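Side-chain contacts in rhizobiales Sp. Pch2 (Marine metagenome, PDB 6PB3), which is a Trip13/Pch2-like AAA+ ATPase that probably remodels HORMA domain proteins and so regulates bacterial cGAS-like enzymes in bacteriophage immunity: residues A[53-57]-A[58-62]; A[226-229]-A[230-233]. One frame throughout, in Å; residues are numbered along the deposited sequence.

Contact 1. Residues A[53-57]-A[58-62]; sequences SAWAK and KHHPA
Trp-55, His-59 one helical turn on, and His-60, the first residue past the helix, form an aromatic cluster at the C-terminal end of helix 49-59. The imidazole of His-59 lies against the pyrrole end of the indole, the two planes 26° apart but slid so far that they barely overlap; CD1 of Trp-55 comes 3.4 Å from ND1 of His-59. His-60 meets the other end of the indole differently, as an offset edge-to-face pair with planes at 72°, its ND1 3.9 Å from CH2 of Trp-55. Trp-55 reaches both because its CG stands anti to the backbone N (chi1 166°), beside the carbonyl carbon.

Among the polar contacts, the backbone keeps its helical pattern, Lys-58 N giving to Ala-54 O and His-59 N to Trp-55 O, each at 3.0 Å. ND1 of His-59 adds a weak bond to that same Trp-55 O, which lies in the imidazole plane, 3.4 Å away. ND1 of His-60, in contrast, is buried without a polar partner.

The remaining contacts set side-chain carbons against carbonyl oxygens: Lys-58 lays its extended chain past the carbonyl of Ala-54, CG 3.2 Å from Ala-54 O, while the Pro-61 ring sets CD 3.3 Å from Lys-57 O.

At His-60 the chain turns off. Leu-66 and Val-67, in the loop ahead of helix 68-71, pack on Trp-55, and a second subunit closes over the cluster: Trp-55 NE1 gives a hydrogen bond to Thr-287 O of the second subunit, and Ile-289 of that subunit packs on His-60.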
loop_
_atom_site.group_PDB
_atom_site.type_symbol
_atom_site.label_atom_id
_atom_site.label_comp_id
_atom_site.label_asym_id
_atom_site.label_seq_id
_atom_site.Cartn_x
_atom_site.Cartn_y
_atom_site.Cartn_z
ATOM N N SER A 53 17.009 42.703 -13.550
ATOM C CA SER A 53 18.333 43.063 -14.048
ATOM C C SER A 53 18.785 44.401 -13.484
ATOM O O SER A 53 19.939 44.548 -13.066
ATOM C CB SER A 53 18.332 43.113 -15.573
ATOM O OG SER A 53 17.716 41.961 -16.110
ATOM N N ALA A 54 17.888 45.387 -13.456
ATOM C CA ALA A 54 18.267 46.697 -12.938
ATOM C C ALA A 54 18.603 46.619 -11.458
ATOM O O ALA A 54 19.607 47.183 -11.017
ATOM C CB ALA A 54 17.152 47.708 -13.186
ATOM N N TRP A 55 17.793 45.892 -10.679
ATOM C CA TRP A 55 18.116 45.698 -9.268
ATOM C C TRP A 55 19.490 45.067 -9.096
ATOM O O TRP A 55 20.274 45.502 -8.245
ATOM C CB TRP A 55 17.057 44.840 -8.578
ATOM C CG TRP A 55 17.535 44.340 -7.243
ATOM C CD1 TRP A 55 17.456 44.992 -6.050
ATOM C CD2 TRP A 55 18.198 43.095 -6.976
ATOM N NE1 TRP A 55 18.014 44.228 -5.052
ATOM C CE2 TRP A 55 18.478 43.059 -5.594
ATOM C CE3 TRP A 55 18.574 42.006 -7.769
ATOM C CZ2 TRP A 55 19.116 41.977 -4.987
ATOM C CZ3 TRP A 55 19.217 40.930 -7.162
ATOM C CH2 TRP A 55 19.480 40.927 -5.786
ATOM N N ALA A 56 19.802 44.047 -9.903
ATOM C CA ALA A 56 21.101 43.383 -9.802
ATOM C C ALA A 56 22.244 44.348 -10.063
ATOM O O ALA A 56 23.244 44.344 -9.337
ATOM C CB ALA A 56 21.177 42.207 -10.774
ATOM N N LYS A 57 22.121 45.186 -11.094
ATOM C CA LYS A 57 23.212 46.108 -11.400
ATOM C C LYS A 57 23.416 47.115 -10.277
ATOM O O LYS A 57 24.552 47.351 -9.850
ATOM C CB LYS A 57 22.959 46.825 -12.725
ATOM C CG LYS A 57 24.104 47.740 -13.132
ATOM C CD LYS A 57 24.168 47.980 -14.635
ATOM C CE LYS A 57 23.129 48.984 -15.106
ATOM N NZ LYS A 57 23.442 49.498 -16.480
ATOM N N LYS A 58 22.333 47.701 -9.761
ATOM C CA LYS A 58 22.489 48.719 -8.725
ATOM C C LYS A 58 23.096 48.136 -7.456
ATOM O O LYS A 58 23.923 48.782 -6.807
ATOM C CB LYS A 58 21.147 49.373 -8.407
ATOM C CG LYS A 58 20.443 49.982 -9.600
ATOM C CD LYS A 58 19.108 50.571 -9.180
ATOM C CE LYS A 58 18.264 50.945 -10.384
ATOM N NZ LYS A 58 16.895 51.381 -9.981
ATOM N N HIS A 59 22.707 46.914 -7.084
ATOM C CA HIS A 59 23.126 46.374 -5.797
ATOM C C HIS A 59 24.281 45.384 -5.883
ATOM O O HIS A 59 25.107 45.346 -4.965
ATOM C CB HIS A 59 21.940 45.710 -5.086
ATOM C CG HIS A 59 20.934 46.682 -4.543
ATOM N ND1 HIS A 59 19.927 47.223 -5.315
ATOM C CD2 HIS A 59 20.774 47.203 -3.302
ATOM C CE1 HIS A 59 19.191 48.033 -4.576
ATOM N NE2 HIS A 59 19.684 48.039 -3.350
ATOM N N HIS A 60 24.370 44.583 -6.945
ATOM C CA HIS A 60 25.424 43.572 -7.081
ATOM C C HIS A 60 25.896 43.504 -8.526
ATOM O O HIS A 60 25.675 42.509 -9.222
ATOM C CB HIS A 60 24.924 42.203 -6.614
ATOM C CG HIS A 60 24.436 42.184 -5.199
ATOM N ND1 HIS A 60 23.107 42.011 -4.873
ATOM C CD2 HIS A 60 25.096 42.325 -4.025
ATOM C CE1 HIS A 60 22.971 42.042 -3.560
ATOM N NE2 HIS A 60 24.162 42.234 -3.022
ATOM N N PRO A 61 26.570 44.550 -9.011
ATOM C CA PRO A 61 26.966 44.557 -10.428
ATOM C C PRO A 61 27.934 43.445 -10.796
ATOM O O PRO A 61 27.844 42.905 -11.906
ATOM C CB PRO A 61 27.594 45.947 -10.606
ATOM C CG PRO A 61 28.039 46.336 -9.244
ATOM C CD PRO A 61 27.023 45.756 -8.302
ATOM N N ALA A 62 28.847 43.070 -9.898
ATOM C CA ALA A 62 29.778 41.983 -10.191
ATOM C C ALA A 62 29.125 40.599 -10.170
ATOM O O ALA A 62 29.826 39.604 -10.405
ATOM C CB ALA A 62 30.950 42.009 -9.208
#

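Contact 2. Residues A[226-229]-A[230-233]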
loop_
_atom_site.group_PDB
_atom_site.type_symbol
_atom_site.label_atom_id
_atom_site.label_comp_id
_atom_site.label_asym_id
_atom_site.label_seq_id
_atom_site.Cartn_x
_atom_site.Cartn_y
_atom_site.Cartn_z
ATOM N N PRO A 226 2.020 25.804 9.401
ATOM C CA PRO A 226 2.616 27.076 9.825
ATOM C C PRO A 226 3.574 26.877 10.983
ATOM O O PRO A 226 3.317 26.091 11.904
ATOM C CB PRO A 226 1.397 27.917 10.238
ATOM C CG PRO A 226 0.337 26.936 10.515
ATOM C CD PRO A 226 0.561 25.828 9.524
ATOM N N ASN A 227 4.695 27.592 10.920
ATOM C CA ASN A 227 5.664 27.575 12.001
ATOM C C ASN A 227 5.197 28.523 13.103
ATOM O O ASN A 227 4.138 29.156 13.004
ATOM C CB ASN A 227 7.057 27.930 11.480
ATOM C CG ASN A 227 7.121 29.323 10.855
ATOM O OD1 ASN A 227 6.418 30.245 11.268
ATOM N ND2 ASN A 227 7.963 29.469 9.848
ATOM N N ASP A 228 5.994 28.632 14.168
ATOM C CA ASP A 228 5.551 29.396 15.328
ATOM C C ASP A 228 5.258 30.847 14.964
ATOM O O ASP A 228 4.267 31.416 15.432
ATOM C CB ASP A 228 6.584 29.299 16.445
ATOM C CG ASP A 228 6.758 27.869 16.948
ATOM O OD1 ASP A 228 6.793 26.939 16.109
ATOM O OD2 ASP A 228 6.871 27.675 18.178
ATOM N N ALA A 229 6.083 31.453 14.103
ATOM C CA ALA A 229 5.833 32.836 13.705
ATOM C C ALA A 229 4.532 32.950 12.928
ATOM O O ALA A 229 3.729 33.858 13.171
ATOM C CB ALA A 229 7.002 33.382 12.881
ATOM N N GLN A 230 4.299 32.026 11.995
ATOM C CA GLN A 230 3.066 32.072 11.211
ATOM C C GLN A 230 1.840 31.815 12.077
ATOM O O GLN A 230 0.797 32.455 11.888
ATOM C CB GLN A 230 3.137 31.078 10.055
ATOM C CG GLN A 230 4.219 31.474 9.042
ATOM C CD GLN A 230 4.571 30.354 8.082
ATOM O OE1 GLN A 230 4.730 29.199 8.478
ATOM N NE2 GLN A 230 4.698 30.694 6.809
ATOM N N ARG A 231 1.941 30.891 13.037
ATOM C CA ARG A 231 0.821 30.672 13.943
ATOM C C ARG A 231 0.587 31.900 14.808
ATOM O O ARG A 231 -0.561 32.282 15.057
ATOM C CB ARG A 231 1.063 29.427 14.808
ATOM C CG ARG A 231 1.202 28.157 13.988
ATOM C CD ARG A 231 0.938 26.921 14.826
ATOM N NE ARG A 231 1.779 26.891 16.015
ATOM C CZ ARG A 231 3.077 26.618 15.987
ATOM N NH1 ARG A 231 3.679 26.365 14.824
ATOM N NH2 ARG A 231 3.775 26.605 17.113
ATOM N N ARG A 232 1.667 32.539 15.256
ATOM C CA ARG A 232 1.538 33.769 16.027
ATOM C C ARG A 232 0.804 34.850 15.238
ATOM O O ARG A 232 -0.065 35.537 15.782
ATOM C CB ARG A 232 2.923 34.263 16.452
ATOM C CG ARG A 232 2.908 35.226 17.632
ATOM C CD ARG A 232 4.293 35.796 17.925
ATOM N NE ARG A 232 5.349 34.971 17.347
ATOM C CZ ARG A 232 6.027 34.045 18.014
ATOM N NH1 ARG A 232 5.769 33.827 19.291
ATOM N NH2 ARG A 232 6.969 33.347 17.406
ATOM N N ALA A 233 1.125 35.006 13.948
ATOM C CA ALA A 233 0.506 36.081 13.168
ATOM C C ALA A 233 -0.990 35.845 12.979
ATOM O O ALA A 233 -1.793 36.776 13.119
ATOM C CB ALA A 233 1.201 36.239 11.807
#
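Asn-227 and Gln-230 exchange hydrogen bonds across the first turn of helix 228-239. OD1 of Asn-227 accepts from Gln-230 N at 2.9 Å, and in return Asn-227 N gives to Gln-230 OE1, also 2.9 Å, in the plane of the side-chain amide and on a lone pair. With chi1 at 61°, the Asn-227 CG sits between its own N and carbonyl carbon, which brings OD1 over the helix start; the two amide planes lie 33° apart.

Arg-231 works the other flank. Its NH1 bonds Pro-226 O at 3.0 Å, with that oxygen in the guanidinium plane, and NH2 forms a salt bridge to Asp-228 OD1 at 3.2 Å, its hydrogen bond weak. Carboxylate and guanidinium are turned 72° against each other, far from a flat two-pronged pairing. Val-253 O takes a further bond from NH2, so the guanidinium ties the helix start to helix 246-255. Arg-232 swings instead to Glu-250, its salt-bridge partner.

Pro-226 fills in beneath, its CB 3.6 Å from CB of Gln-230 and 3.8 Å from CG of Arg-231. Phe-268 and Leu-271 of helix 268-283 cover the proline, and Thr-34 and His-35 touch Gln-230 from helix 33-47.

An N-cap side chain accepting the backbone N-H three residues on, whose own side chain accepts the N-cap N-H, is a capping box, here starting the helix after strand 219-223, outermost in the sheet within this chain.

How the contacts relate
Contacts 1 and 2 deal with opposite ends of two different helices: residues 53-62 finish helix 49-59, whereas 226-233 begin helix 228-239. They do not touch; their centres are 33 Å apart and their nearest atoms about 22 Å. Contact 1 is the more peripheral, its centre 27 Å from that of the chain against 17 Å for contact 2, and it meets a second subunit of the six-chain assembly. Contact 2 packs on helices 33-47 and 268-283 of its own chain. Between them in sequence lies a Gly-81 to Thr-88 segment consistent with a Walker A P-loop.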